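Local atomic coordinates of Atp-dependent DNA ligase (Psychromonas sp., PDB entry 4D05), a protein that probably seals breaks in the DNA backbone at the expense of ATP, passing through an enzyme-adenylate intermediate. Residues F178-A183 with T234-G239; T51-S56 with E88-I93; D99-T104 with A162-K167. All blocks are in the same frame, centred on the assembly; numbering follows the deposited sequence.

Contact 1. Residues F178-A183 with T234-G239; sequences FEDAEA and TYRFTG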
ATOM      1  N   PHE A 178       5.161  -8.440   2.380  1.00 10.23           N
ATOM      2  CA  PHE A 178       4.191  -9.489   2.334  1.00  9.56           C
ATOM      3  C   PHE A 178       2.769  -8.962   2.205  1.00  9.03           C
ATOM      4  O   PHE A 178       2.491  -7.757   2.316  1.00  9.79           O
ATOM      5  CB  PHE A 178       4.299 -10.352   3.599  1.00  9.33           C
ATOM      6  CG  PHE A 178       4.137  -9.577   4.851  1.00 13.57           C
ATOM      7  CD1 PHE A 178       2.874  -9.255   5.319  1.00 14.31           C
ATOM      8  CD2 PHE A 178       5.252  -9.149   5.564  1.00 15.49           C
ATOM      9  CE1 PHE A 178       2.720  -8.518   6.498  1.00 17.52           C
ATOM     10  CE2 PHE A 178       5.106  -8.411   6.729  1.00 16.03           C
ATOM     11  CZ  PHE A 178       3.831  -8.094   7.197  1.00 15.54           C
ATOM     12  N   GLU A 179       1.890  -9.929   1.952  1.00 11.51           N
ATOM     13  CA  GLU A 179       0.448  -9.779   1.863  1.00 13.23           C
ATOM     14  C   GLU A 179      -0.188 -10.663   2.960  1.00 12.72           C
ATOM     15  O   GLU A 179       0.389 -11.663   3.368  1.00 11.37           O
ATOM     16  CB  GLU A 179      -0.033 -10.296   0.476  1.00 16.39           C
ATOM     17  CG  GLU A 179       0.616  -9.614  -0.767  1.00 22.58           C
ATOM     18  CD  GLU A 179       0.197 -10.290  -2.093  1.00 25.12           C
ATOM     19  OE1 GLU A 179      -1.034 -10.276  -2.393  1.00 26.05           O
ATOM     20  OE2 GLU A 179       1.089 -10.857  -2.812  1.00 21.41           O
ATOM     21  N   ASP A 180      -1.322 -10.213   3.488  0.66 12.02           N
ATOM     22  CA  ASP A 180      -2.129 -10.994   4.437  0.66 11.11           C
ATOM     23  C   ASP A 180      -3.511 -11.267   3.792  0.66 10.72           C
ATOM     24  O   ASP A 180      -3.964 -10.512   2.923  0.66 14.01           O
ATOM     25  CB  ASP A 180      -2.284 -10.253   5.783  0.66 18.34           C
ATOM     26  CG  ASP A 180      -1.034 -10.343   6.680  0.66 27.69           C
ATOM     27  OD1 ASP A 180      -0.044 -11.013   6.303  0.66 28.16           O
ATOM     28  OD2 ASP A 180      -1.054  -9.750   7.790  0.66 31.27           O
ATOM     29  N   ALA A 181      -4.173 -12.352   4.192  1.00  9.92           N
ATOM     30  CA  ALA A 181      -5.531 -12.617   3.753  1.00  8.33           C
ATOM     31  C   ALA A 181      -6.151 -13.610   4.729  1.00  7.34           C
ATOM     32  O   ALA A 181      -5.460 -14.106   5.636  1.00  6.74           O
ATOM     33  CB  ALA A 181      -5.508 -13.182   2.404  1.00  9.74           C
ATOM     34  N   GLU A 182      -7.446 -13.877   4.557  1.00  8.15           N
ATOM     35  CA  GLU A 182      -8.160 -14.801   5.449  1.00  6.58           C
ATOM     36  C   GLU A 182      -8.521 -16.142   4.816  1.00  7.27           C
ATOM     37  O   GLU A 182      -8.714 -16.278   3.599  1.00  6.62           O
ATOM     38  CB  GLU A 182      -9.427 -14.135   6.030  1.00  9.45           C
ATOM     39  CG  GLU A 182      -9.131 -13.125   7.163  1.00 10.96           C
ATOM     40  CD  GLU A 182      -8.406 -11.888   6.676  1.00 12.59           C
ATOM     41  OE1 GLU A 182      -9.003 -11.137   5.880  1.00 14.32           O
ATOM     42  OE2 GLU A 182      -7.249 -11.644   7.097  1.00 12.25           O
ATOM     43  N   ALA A 183      -8.621 -17.150   5.670  1.00  7.74           N
ATOM     44  CA  ALA A 183      -9.010 -18.488   5.231  1.00  5.51           C
ATOM     45  C   ALA A 183      -9.653 -19.207   6.392  1.00  6.31           C
ATOM     46  O   ALA A 183      -9.456 -18.831   7.547  1.00  6.60           O
ATOM     47  CB  ALA A 183      -7.812 -19.288   4.756  1.00  5.23           C
ATOM     48  N   THR A 234      -5.988 -15.480   9.738  1.00  5.50           N
ATOM     49  CA  THR A 234      -5.232 -14.682   8.798  1.00  6.30           C
ATOM     50  C   THR A 234      -3.917 -15.390   8.530  1.00  7.42           C
ATOM     51  O   THR A 234      -3.259 -15.871   9.464  1.00  7.06           O
ATOM     52  CB  THR A 234      -4.937 -13.300   9.368  1.00  6.79           C
ATOM     53  OG1 THR A 234      -6.167 -12.573   9.476  1.00  9.85           O
ATOM     54  CG2 THR A 234      -3.991 -12.534   8.448  1.00  7.03           C
ATOM     55  N   TYR A 235      -3.560 -15.460   7.251  1.00  6.05           N
ATOM     56  CA  TYR A 235      -2.280 -16.005   6.842  1.00  5.05           C
ATOM     57  C   TYR A 235      -1.527 -14.940   6.064  1.00  6.35           C
ATOM     58  O   TYR A 235      -2.128 -13.987   5.570  1.00  6.74           O
ATOM     59  CB  TYR A 235      -2.444 -17.274   6.024  1.00  4.56           C
ATOM     60  CG  TYR A 235      -3.153 -17.092   4.713  1.00  5.02           C
ATOM     61  CD1 TYR A 235      -4.541 -17.126   4.647  1.00  5.15           C
ATOM     62  CD2 TYR A 235      -2.441 -16.912   3.548  1.00  5.75           C
ATOM     63  CE1 TYR A 235      -5.211 -16.955   3.430  1.00  5.08           C
ATOM     64  CE2 TYR A 235      -3.084 -16.745   2.332  1.00  5.72           C
ATOM     65  CZ  TYR A 235      -4.471 -16.753   2.276  1.00  6.07           C
ATOM     66  OH  TYR A 235      -5.104 -16.603   1.047  1.00  8.47           O
ATOM     67  N   ARG A 236      -0.219 -15.135   5.984  1.00  7.71           N
ATOM     68  CA  ARG A 236       0.686 -14.208   5.344  1.00  7.20           C
ATOM     69  C   ARG A 236       1.326 -14.932   4.178  1.00  7.15           C
ATOM     70  O   ARG A 236       1.528 -16.155   4.230  1.00  8.30           O
ATOM     71  CB  ARG A 236       1.721 -13.770   6.384  1.00  8.78           C
ATOM     72  CG  ARG A 236       2.761 -12.818   5.867  1.00 11.50           C
ATOM     73  CD  ARG A 236       3.581 -12.284   6.998  1.00 13.76           C
ATOM     74  NE  ARG A 236       2.763 -11.579   7.986  1.00 15.63           N
ATOM     75  CZ  ARG A 236       3.262 -11.046   9.102  1.00 23.84           C
ATOM     76  NH1 ARG A 236       4.572 -11.128   9.382  1.00 27.76           N
ATOM     77  NH2 ARG A 236       2.464 -10.422   9.948  1.00 25.98           N
ATOM     78  N   PHE A 237       1.584 -14.211   3.081  1.00  7.71           N
ATOM     79  CA  PHE A 237       2.104 -14.845   1.882  1.00  7.84           C
ATOM     80  C   PHE A 237       2.699 -13.793   0.959  1.00  9.27           C
ATOM     81  O   PHE A 237       2.598 -12.612   1.223  1.00 10.40           O
ATOM     82  CB  PHE A 237       0.975 -15.593   1.159  1.00  8.30           C
ATOM     83  CG  PHE A 237      -0.050 -14.685   0.534  1.00 10.20           C
ATOM     84  CD1 PHE A 237      -1.020 -14.088   1.299  1.00  9.79           C
ATOM     85  CD2 PHE A 237      -0.039 -14.427  -0.842  1.00 10.85           C
ATOM     86  CE1 PHE A 237      -1.971 -13.250   0.724  1.00 10.89           C
ATOM     87  CE2 PHE A 237      -1.006 -13.589  -1.423  1.00 12.75           C
ATOM     88  CZ  PHE A 237      -1.973 -13.012  -0.628  1.00 11.56           C
ATOM     89  N   THR A 238       3.275 -14.219  -0.139  1.00  9.79           N
ATOM     90  CA  THR A 238       3.626 -13.240  -1.177  1.00 12.68           C
ATOM     91  C   THR A 238       3.523 -13.877  -2.565  1.00 12.77           C
ATOM     92  O   THR A 238       4.274 -14.786  -2.898  1.00 14.30           O
ATOM     93  CB  THR A 238       4.992 -12.587  -0.902  1.00 16.90           C
ATOM     94  OG1 THR A 238       5.211 -11.583  -1.899  1.00 20.35           O
ATOM     95  CG2 THR A 238       6.120 -13.596  -0.949  1.00 15.90           C
ATOM     96  N   GLY A 239       2.545 -13.428  -3.345  1.00 14.51           N
ATOM     97  CA  GLY A 239       2.303 -13.978  -4.668  1.00 15.44           C
ATOM     98  C   GLY A 239       1.681 -15.361  -4.661  1.00 15.08           C
ATOM     99  O   GLY A 239       1.290 -15.867  -3.617  1.00 12.27           O
TER
HETATM  100  O   HOH W   1      -7.954 -15.433   1.019  0.95 17.85           O
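Glu179 and Phe237 form an antiparallel hydrogen-bonded pair. Glu179 N donates to Phe237 O, and Phe237 N donates to Glu179 O at 2.8 Å. Their side chains share one face of the sheet. There Glu179 CB lies over the Phe237 ring, 3.7 Å from its centroid, in a CH-pi contact. Phe237 CG stands between its backbone N and carbonyl carbon (chi1 70°), which brings the ring across to Glu179. The Glu179 chain runs on extended, and Glu179 OE2 accepts Gly239 N at 3.0 Å from above the carboxylate plane. This bond pins the chain just past the end of strand 232-237.

Arg236 works on the other face. Its guanidinium lies flat on the Phe178 ring, planes 9° apart, with Arg236 CZ 3.9 Å from the Phe178 centroid. This is a cation-pi stack, and Arg236 CD adds a CH-pi contact over the same ring face. Arg236 NE also makes a weak salt-bridge bond to Asp180 OD1 at 3.3 Å, doubtful because Asp180 has a second conformer. Further along, Thr234 OG1 donates to Glu182 OE2 at 2.8 Å and also bonds Arg255.

The two strands are neighbours in the antiparallel sheet of the OB-like domain. Backbone bonds set their register. Phe237, Tyr235 and Ala181 share their face with Glu179, whose carboxylate turns to Gly239 N, while the other face carries the polar pairs Asp180-Arg236 and Glu182-Thr234.

Contact 2. Residues T51-S56 with E88-I93; sequences TWFIAS and EQWKQI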
ATOM      1  N   THR A  51      -8.082  27.246   4.067  1.00  6.26           N
ATOM      2  CA  THR A  51      -7.667  28.092   2.958  1.00  7.32           C
ATOM      3  C   THR A  51      -6.155  28.275   2.911  1.00  4.90           C
ATOM      4  O   THR A  51      -5.554  28.226   1.846  1.00  6.10           O
ATOM      5  CB  THR A  51      -8.326  29.461   3.106  1.00 10.80           C
ATOM      6  OG1 THR A  51      -9.725  29.260   3.109  1.00 14.52           O
ATOM      7  CG2 THR A  51      -7.954  30.330   1.982  1.00 13.06           C
ATOM      8  N   TRP A  52      -5.535  28.512   4.060  1.00  5.40           N
ATOM      9  CA  TRP A  52      -4.089  28.729   4.102  1.00  5.04           C
ATOM     10  C   TRP A  52      -3.303  27.469   3.728  1.00  3.90           C
ATOM     11  O   TRP A  52      -2.124  27.550   3.334  1.00  7.18           O
ATOM     12  CB  TRP A  52      -3.646  29.249   5.490  1.00  5.40           C
ATOM     13  CG  TRP A  52      -4.270  28.509   6.649  1.00  6.24           C
ATOM     14  CD1 TRP A  52      -5.381  28.886   7.348  1.00  7.36           C
ATOM     15  CD2 TRP A  52      -3.839  27.259   7.225  1.00  4.98           C
ATOM     16  NE1 TRP A  52      -5.659  27.973   8.314  1.00  7.19           N
ATOM     17  CE2 TRP A  52      -4.724  26.971   8.274  1.00  7.23           C
ATOM     18  CE3 TRP A  52      -2.775  26.389   6.982  1.00  6.50           C
ATOM     19  CZ2 TRP A  52      -4.603  25.829   9.067  1.00  8.12           C
ATOM     20  CZ3 TRP A  52      -2.653  25.244   7.791  1.00  6.93           C
ATOM     21  CH2 TRP A  52      -3.555  24.990   8.815  1.00  7.96           C
ATOM     22  N   PHE A  53      -3.925  26.303   3.852  1.00  4.08           N
ATOM     23  CA  PHE A  53      -3.244  25.052   3.482  1.00  4.39           C
ATOM     24  C   PHE A  53      -3.131  24.925   1.957  1.00  5.14           C
ATOM     25  O   PHE A  53      -2.099  24.528   1.433  1.00  5.86           O
ATOM     26  CB  PHE A  53      -4.005  23.862   4.054  1.00  4.15           C
ATOM     27  CG  PHE A  53      -3.304  22.543   3.859  1.00  3.87           C
ATOM     28  CD1 PHE A  53      -2.318  22.123   4.770  1.00  3.83           C
ATOM     29  CD2 PHE A  53      -3.625  21.716   2.793  1.00  3.97           C
ATOM     30  CE1 PHE A  53      -1.664  20.914   4.572  1.00  4.93           C
ATOM     31  CE2 PHE A  53      -2.964  20.515   2.616  1.00  4.55           C
ATOM     32  CZ  PHE A  53      -1.987  20.124   3.504  1.00  4.77           C
ATOM     33  N   ILE A  54      -4.189  25.304   1.246  1.00  5.25           N
ATOM     34  CA  ILE A  54      -4.237  25.101  -0.204  1.00  3.00           C
ATOM     35  C   ILE A  54      -3.974  26.383  -1.008  1.00  3.42           C
ATOM     36  O   ILE A  54      -3.872  26.333  -2.226  1.00  3.76           O
ATOM     37  CB  ILE A  54      -5.589  24.551  -0.639  1.00  4.04           C
ATOM     38  CG1 ILE A  54      -6.696  25.573  -0.330  1.00  7.92           C
ATOM     39  CG2 ILE A  54      -5.862  23.147  -0.000  1.00  5.40           C
ATOM     40  CD1 ILE A  54      -8.071  25.210  -0.934  1.00 10.28           C
ATOM     41  N   ALA A  55      -3.877  27.527  -0.332  1.00  5.85           N
ATOM     42  CA  ALA A  55      -3.846  28.817  -1.020  1.00  7.60           C
ATOM     43  C   ALA A  55      -2.784  28.964  -2.114  1.00  7.30           C
ATOM     44  O   ALA A  55      -3.029  29.620  -3.135  1.00  7.47           O
ATOM     45  CB  ALA A  55      -3.685  29.936  -0.018  1.00 11.77           C
ATOM     46  N   SER A  56      -1.612  28.373  -1.885  0.66  7.77           N
ATOM     47  CA  SER A  56      -0.505  28.509  -2.814  0.66  8.95           C
ATOM     48  C   SER A  56      -0.539  27.507  -3.973  0.66  6.52           C
ATOM     49  O   SER A  56       0.235  27.613  -4.916  0.66  8.06           O
ATOM     50  CB  SER A  56       0.795  28.294  -2.049  0.66 12.63           C
ATOM     51  OG  SER A  56       0.851  26.917  -1.649  0.66 14.24           O
ATOM     52  N   GLU A  88      -6.481  24.081  12.882  1.00  6.36           N
ATOM     53  CA  GLU A  88      -5.043  24.352  12.858  1.00  7.24           C
ATOM     54  C   GLU A  88      -4.182  23.107  12.711  1.00  5.25           C
ATOM     55  O   GLU A  88      -3.014  23.195  12.315  1.00  5.51           O
ATOM     56  CB  GLU A  88      -4.659  25.112  14.130  1.00 10.64           C
ATOM     57  CG  GLU A  88      -4.698  24.251  15.361  1.00 18.43           C
ATOM     58  CD  GLU A  88      -4.541  25.052  16.643  0.70 32.31           C
ATOM     59  OE1 GLU A  88      -4.668  26.292  16.588  0.45 38.52           O
ATOM     60  OE2 GLU A  88      -4.288  24.440  17.701  0.51 37.00           O
ATOM     61  N   GLN A  89      -4.749  21.946  13.026  1.00  6.14           N
ATOM     62  CA  GLN A  89      -3.945  20.710  12.971  1.00  6.43           C
ATOM     63  C   GLN A  89      -3.465  20.366  11.567  1.00  4.65           C
ATOM     64  O   GLN A  89      -2.545  19.547  11.417  1.00  4.51           O
ATOM     65  CB  GLN A  89      -4.699  19.542  13.590  1.00  7.68           C
ATOM     66  CG  GLN A  89      -5.003  19.831  15.061  1.00 11.63           C
ATOM     67  CD  GLN A  89      -5.668  18.677  15.762  1.00 16.99           C
ATOM     68  OE1 GLN A  89      -5.209  17.507  15.661  1.00 18.39           O
ATOM     69  NE2 GLN A  89      -6.744  18.978  16.507  1.00 18.76           N
ATOM     70  N   TRP A  90      -4.087  20.940  10.539  1.00  4.34           N
ATOM     71  CA  TRP A  90      -3.576  20.731   9.185  1.00  4.05           C
ATOM     72  C   TRP A  90      -2.158  21.272   8.995  1.00  3.40           C
ATOM     73  O   TRP A  90      -1.488  20.928   8.041  1.00  4.82           O
ATOM     74  CB  TRP A  90      -4.527  21.328   8.121  1.00  3.24           C
ATOM     75  CG  TRP A  90      -5.789  20.562   7.855  1.00  2.47           C
ATOM     76  CD1 TRP A  90      -6.904  20.485   8.667  1.00  3.69           C
ATOM     77  CD2 TRP A  90      -6.088  19.775   6.701  1.00  2.94           C
ATOM     78  NE1 TRP A  90      -7.870  19.715   8.078  1.00  3.86           N
ATOM     79  CE2 TRP A  90      -7.386  19.244   6.877  1.00  3.52           C
ATOM     80  CE3 TRP A  90      -5.379  19.455   5.538  1.00  3.18           C
ATOM     81  CZ2 TRP A  90      -7.987  18.428   5.929  1.00  5.09           C
ATOM     82  CZ3 TRP A  90      -5.976  18.636   4.598  1.00  5.75           C
ATOM     83  CH2 TRP A  90      -7.267  18.137   4.796  1.00  5.75           C
ATOM     84  N   LYS A  91      -1.680  22.114   9.902  1.00  5.05           N
ATOM     85  CA  LYS A  91      -0.346  22.690   9.719  1.00  6.02           C
ATOM     86  C   LYS A  91       0.780  21.651   9.674  1.00  8.09           C
ATOM     87  O   LYS A  91       1.840  21.897   9.089  1.00  9.31           O
ATOM     88  CB  LYS A  91      -0.082  23.731  10.819  1.00  6.47           C
ATOM     89  CG  LYS A  91       0.171  23.153  12.189  1.00  9.67           C
ATOM     90  CD  LYS A  91       0.047  24.202  13.274  1.00 11.88           C
ATOM     91  CE  LYS A  91       0.296  23.574  14.631  1.00 14.33           C
ATOM     92  NZ  LYS A  91       0.250  24.544  15.725  1.00 16.09           N
ATOM     93  N   GLN A  92       0.556  20.493  10.287  1.00  7.90           N
ATOM     94  CA  GLN A  92       1.571  19.441  10.280  1.00  8.77           C
ATOM     95  C   GLN A  92       1.458  18.490   9.094  1.00  6.78           C
ATOM     96  O   GLN A  92       2.328  17.630   8.898  1.00  8.09           O
ATOM     97  CB  GLN A  92       1.503  18.650  11.551  1.00 14.21           C
ATOM     98  CG  GLN A  92       0.272  17.867  11.724  1.00 17.45           C
ATOM     99  CD  GLN A  92       0.071  17.518  13.199  1.00 21.00           C
ATOM    100  OE1 GLN A  92       0.925  16.842  13.835  1.00 19.36           O
ATOM    101  NE2 GLN A  92      -1.050  17.995  13.762  1.00 19.50           N
ATOM    102  N   ILE A  93       0.378  18.613   8.330  1.00  5.46           N
ATOM    103  CA  ILE A  93       0.156  17.772   7.154  1.00  3.84           C
ATOM    104  C   ILE A  93       0.916  18.290   5.917  1.00  3.06           C
ATOM    105  O   ILE A  93       1.068  19.482   5.727  1.00  4.33           O
ATOM    106  CB  ILE A  93      -1.368  17.663   6.854  1.00  4.35           C
ATOM    107  CG1 ILE A  93      -2.070  17.040   8.050  1.00  4.98           C
ATOM    108  CG2 ILE A  93      -1.620  16.847   5.617  1.00  4.19           C
ATOM    109  CD1 ILE A  93      -3.544  16.838   7.850  1.00  5.80           C
TER
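Phe53 reaches from helix 51-54 to Trp90 and Ile93 of segment 88-93. Its CB points toward that segment, and CG is anti to the backbone N (chi1 -174°), which carries the ring over with one face to Trp90 and its edge to Ile93 O. Phe53 CG lies 4.1 Å from Trp90 CE3. On one side of the ring, Phe53 CD1 approaches Trp90 O at 3.6 Å. Beside it, Phe53 CE1 comes to 3.3 Å from Ile93 O. On the other side, Phe53 CD2 and Phe53 CE2 pack on Trp90 CE3, the latter at 3.9 Å. At the tip, Phe53 CZ touches Ile93 CG2, also at 3.9 Å.

Trp90 CE3 stands over the centre of the Phe53 ring. The pair is T-shaped: the edge of Trp90 meets the face of Phe53, with planes at 69° and centroids of the Phe53 ring and the Trp90 six-membered ring 5.1 Å apart. With an alanine in place of Phe53, the Trp90 edge is likely to lose the face it meets, and a gap would probably open beside Ile93. Trp52 adds a second touch, Trp52 CH2 lying 3.6 Å from Lys91 N, at the indole edge.

Tyr125 and Leu39 also pack on Phe53, and Ile79 and Leu66 on Trp90. Residues 88-92 form a short 3-10 segment; Lys91 N and Ile93 N bond back to Glu88 O and Trp90 O. Within the ATP-dependent DNA ligase domain, the contact joins helix 51-54 to this segment ahead of strand 94-99. The join is made by van der Waals and aromatic contacts, and rests on ring shape more than on charge.

Contact 3. Residues D99-T104 with A162-K167; sequences DLPKST and ALYQTK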
ATOM      1  N   ASP A  99       1.304  12.051  -8.667  1.00  2.47           N
ATOM      2  CA  ASP A  99       0.933  12.081 -10.069  1.00  2.56           C
ATOM      3  C   ASP A  99       0.115  13.319 -10.424  1.00  3.11           C
ATOM      4  O   ASP A  99      -0.262  14.114  -9.557  1.00  3.14           O
ATOM      5  CB  ASP A  99       0.212  10.783 -10.470  1.00  3.79           C
ATOM      6  CG  ASP A  99       0.562  10.321 -11.883  1.00  4.01           C
ATOM      7  OD1 ASP A  99       0.993  11.163 -12.695  1.00  5.14           O
ATOM      8  OD2 ASP A  99       0.355   9.128 -12.200  1.00  3.78           O
ATOM      9  N   LEU A 100      -0.096  13.473 -11.722  1.00  2.95           N
ATOM     10  CA  LEU A 100      -0.830  14.587 -12.356  1.00  3.44           C
ATOM     11  C   LEU A 100      -1.927  13.942 -13.226  1.00  3.17           C
ATOM     12  O   LEU A 100      -1.705  13.571 -14.382  1.00  4.19           O
ATOM     13  CB  LEU A 100       0.107  15.445 -13.233  1.00  4.10           C
ATOM     14  CG  LEU A 100       1.280  16.098 -12.528  1.00  3.93           C
ATOM     15  CD1 LEU A 100       2.136  16.934 -13.462  1.00  4.72           C
ATOM     16  CD2 LEU A 100       0.822  16.991 -11.397  1.00  4.03           C
ATOM     17  N   PRO A 101      -3.108  13.722 -12.651  1.00  3.56           N
ATOM     18  CA  PRO A 101      -4.081  12.831 -13.308  1.00  4.74           C
ATOM     19  C   PRO A 101      -4.733  13.363 -14.568  1.00  6.28           C
ATOM     20  O   PRO A 101      -5.415  12.578 -15.232  1.00  7.22           O
ATOM     21  CB  PRO A 101      -5.165  12.616 -12.238  1.00  6.79           C
ATOM     22  CG  PRO A 101      -4.601  13.137 -11.020  1.00 10.52           C
ATOM     23  CD  PRO A 101      -3.526  14.111 -11.303  1.00  6.96           C
ATOM     24  N   LYS A 102      -4.578  14.648 -14.883  1.00  4.83           N
ATOM     25  CA  LYS A 102      -5.151  15.173 -16.117  1.00  6.64           C
ATOM     26  C   LYS A 102      -4.077  15.312 -17.203  1.00  6.70           C
ATOM     27  O   LYS A 102      -4.354  15.786 -18.317  1.00  7.80           O
ATOM     28  CB  LYS A 102      -5.837  16.508 -15.872  1.00  8.74           C
ATOM     29  CG  LYS A 102      -7.115  16.398 -15.032  1.00  9.94           C
ATOM     30  CD  LYS A 102      -8.166  15.509 -15.697  1.00 17.31           C
ATOM     31  CE  LYS A 102      -9.487  15.429 -14.904  1.00 23.16           C
ATOM     32  NZ  LYS A 102     -10.522  14.648 -15.659  1.00 26.23           N
ATOM     33  N   SER A 103      -2.856  14.876 -16.899  1.00  7.39           N
ATOM     34  CA  SER A 103      -1.762  14.987 -17.861  1.00  6.73           C
ATOM     35  C   SER A 103      -1.905  13.938 -18.959  1.00  6.70           C
ATOM     36  O   SER A 103      -2.374  12.815 -18.709  1.00  8.06           O
ATOM     37  CB  SER A 103      -0.439  14.752 -17.165  1.00  7.63           C
ATOM     38  OG  SER A 103       0.614  14.615 -18.102  1.00  7.65           O
ATOM     39  N   THR A 104      -1.442  14.284 -20.151  1.00  6.77           N
ATOM     40  CA  THR A 104      -1.495  13.348 -21.277  1.00  8.00           C
ATOM     41  C   THR A 104      -0.116  12.914 -21.757  1.00  6.91           C
ATOM     42  O   THR A 104       0.008  12.325 -22.835  1.00  9.12           O
ATOM     43  CB  THR A 104      -2.255  13.927 -22.469  1.00 10.43           C
ATOM     44  OG1 THR A 104      -1.690  15.186 -22.829  1.00 10.41           O
ATOM     45  CG2 THR A 104      -3.766  14.098 -22.096  1.00 12.48           C
ATOM     46  N   ALA A 162       4.598   5.179 -18.767  1.00  4.62           N
ATOM     47  CA  ALA A 162       3.175   4.963 -18.559  1.00  5.82           C
ATOM     48  C   ALA A 162       2.363   6.211 -18.828  1.00  5.38           C
ATOM     49  O   ALA A 162       2.790   7.302 -18.498  1.00  8.44           O
ATOM     50  CB  ALA A 162       2.937   4.525 -17.174  1.00  6.76           C
ATOM     51  N   LEU A 163       1.194   6.029 -19.446  1.00  7.04           N
ATOM     52  CA  LEU A 163       0.230   7.109 -19.608  1.00  7.66           C
ATOM     53  C   LEU A 163      -0.871   6.932 -18.560  1.00  7.92           C
ATOM     54  O   LEU A 163      -1.283   5.803 -18.278  1.00  7.92           O
ATOM     55  CB  LEU A 163      -0.375   7.030 -21.007  1.00  9.33           C
ATOM     56  CG  LEU A 163       0.615   7.285 -22.142  1.00 10.28           C
ATOM     57  CD1 LEU A 163      -0.064   7.139 -23.497  1.00 15.40           C
ATOM     58  CD2 LEU A 163       1.230   8.674 -22.020  1.00 10.55           C
ATOM     59  N   TYR A 164      -1.399   8.033 -18.033  1.00  6.39           N
ATOM     60  CA  TYR A 164      -2.354   7.944 -16.935  1.00  6.57           C
ATOM     61  C   TYR A 164      -3.643   7.255 -17.371  1.00  9.07           C
ATOM     62  O   TYR A 164      -4.196   7.576 -18.427  1.00  8.99           O
ATOM     63  CB  TYR A 164      -2.700   9.344 -16.423  1.00  6.76           C
ATOM     64  CG  TYR A 164      -3.325   9.323 -15.036  1.00  8.20           C
ATOM     65  CD1 TYR A 164      -2.523   9.369 -13.913  1.00  8.70           C
ATOM     66  CD2 TYR A 164      -4.714   9.276 -14.858  1.00 10.05           C
ATOM     67  CE1 TYR A 164      -3.063   9.349 -12.621  1.00 11.23           C
ATOM     68  CE2 TYR A 164      -5.247   9.252 -13.588  1.00  9.74           C
ATOM     69  CZ  TYR A 164      -4.410   9.302 -12.475  1.00 11.32           C
ATOM     70  OH  TYR A 164      -4.915   9.270 -11.169  1.00 13.05           O
ATOM     71  N   GLN A 165      -4.108   6.318 -16.545  1.00 10.09           N
ATOM     72  CA  GLN A 165      -5.347   5.573 -16.809  1.00 12.77           C
ATOM     73  C   GLN A 165      -6.188   5.600 -15.557  1.00 15.53           C
ATOM     74  O   GLN A 165      -5.637   5.428 -14.464  1.00 15.04           O
ATOM     75  CB  GLN A 165      -5.019   4.114 -17.126  1.00 19.48           C
ATOM     76  CG  GLN A 165      -4.207   3.910 -18.331  1.00 29.49           C
ATOM     77  CD  GLN A 165      -4.030   2.430 -18.609  1.00 32.73           C
ATOM     78  OE1 GLN A 165      -3.895   1.639 -17.695  1.00 34.84           O
ATOM     79  NE2 GLN A 165      -4.055   2.056 -19.867  1.00 37.97           N
ATOM     80  N   THR A 166      -7.504   5.830 -15.709  1.00 15.82           N
ATOM     81  CA  THR A 166      -8.401   6.007 -14.561  1.00 18.80           C
ATOM     82  C   THR A 166      -8.946   4.652 -14.141  1.00 20.15           C
ATOM     83  O   THR A 166     -10.140   4.406 -14.206  1.00 21.18           O
ATOM     84  CB  THR A 166      -9.556   6.971 -14.881  1.00 19.40           C
ATOM     85  OG1 THR A 166     -10.373   6.460 -15.957  1.00 20.90           O
ATOM     86  CG2 THR A 166      -8.989   8.310 -15.266  1.00 20.96           C
ATOM     87  N   LYS A 167      -8.036   3.755 -13.780  1.00 21.94           N
ATOM     88  CA  LYS A 167      -8.412   2.399 -13.423  1.00 25.26           C
ATOM     89  C   LYS A 167      -7.219   1.717 -12.814  1.00 20.65           C
ATOM     90  O   LYS A 167      -6.224   2.371 -12.590  1.00 17.27           O
ATOM     91  CB  LYS A 167      -8.836   1.627 -14.664  1.00 29.23           C
ATOM     92  CG  LYS A 167      -7.737   1.461 -15.660  1.00 30.70           C
ATOM     93  CD  LYS A 167      -8.149   0.437 -16.706  1.00 35.03           C
ATOM     94  CE  LYS A 167      -9.535   0.737 -17.255  1.00 40.58           C
ATOM     95  NZ  LYS A 167      -9.919  -0.168 -18.380  1.00 44.63           N
TER
HETATM   96  O   HOH W   2      -0.751  10.544 -19.269  0.96  7.05           O
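Pro101 packs against one face of the Tyr164 ring. Its CA lies 3.5 Å from the ring centroid, 8° off the normal, a CH-pi contact. Pro101 CB touches Tyr164 CZ at 3.4 Å, and the two side chains run alongside each other. Tyr164 CG is anti to the backbone N (chi1 -162°), which sends the ring across to the proline. A smaller touch joins Leu163 CD2 to Thr104 O.

Asp99 meets the same ring at its edge. Asp99 OD2 is 3.4 Å from Tyr164 CD1, and the carboxylate and ring planes stand 75° apart. Asp99 OD1 accepts Leu100 N at 2.7 Å and forms a salt bridge with Arg110; Asp99 OD2 is also hydrogen-bonded elsewhere.

Segment 99-104 leaves strand 94-99 through a type I turn from Leu100 to Ser103. Segment 162-167 links strands 154-159 and 168-169 of the other sheet of the adenylation domain. The contact thus bridges the two sheets, close to the AMP pocket that Phe98 helps line.

Across the contact the polar link is a water. It donates to Ser103 O at 2.8 Å and accepts from Tyr164 N at 2.9 Å. Tyr164 OH is bonded by Gln7 N.

From the N terminus, contact 2 comes first. It closes a loop that holds strand 62-67 and helix 73-80, and ties helix 51-54 to the lead-in of strand 94-99. Contact 3 ties the loop after that strand to the loop between strands 154-159 and 168-169, around helices 107-121 and 137-149. Contact 1 closes last, joining 178-183 to 234-239 around strands 199-206 and 211-214 and helix 220-224. The three loops follow in series; none nests or crosses. Contacts 2 and 3 lie within the adenylation domain, their nearest atoms about 12 Å apart. Contact 1 belongs to the OB-like domain, its centre about 38 Å from that of contact 2.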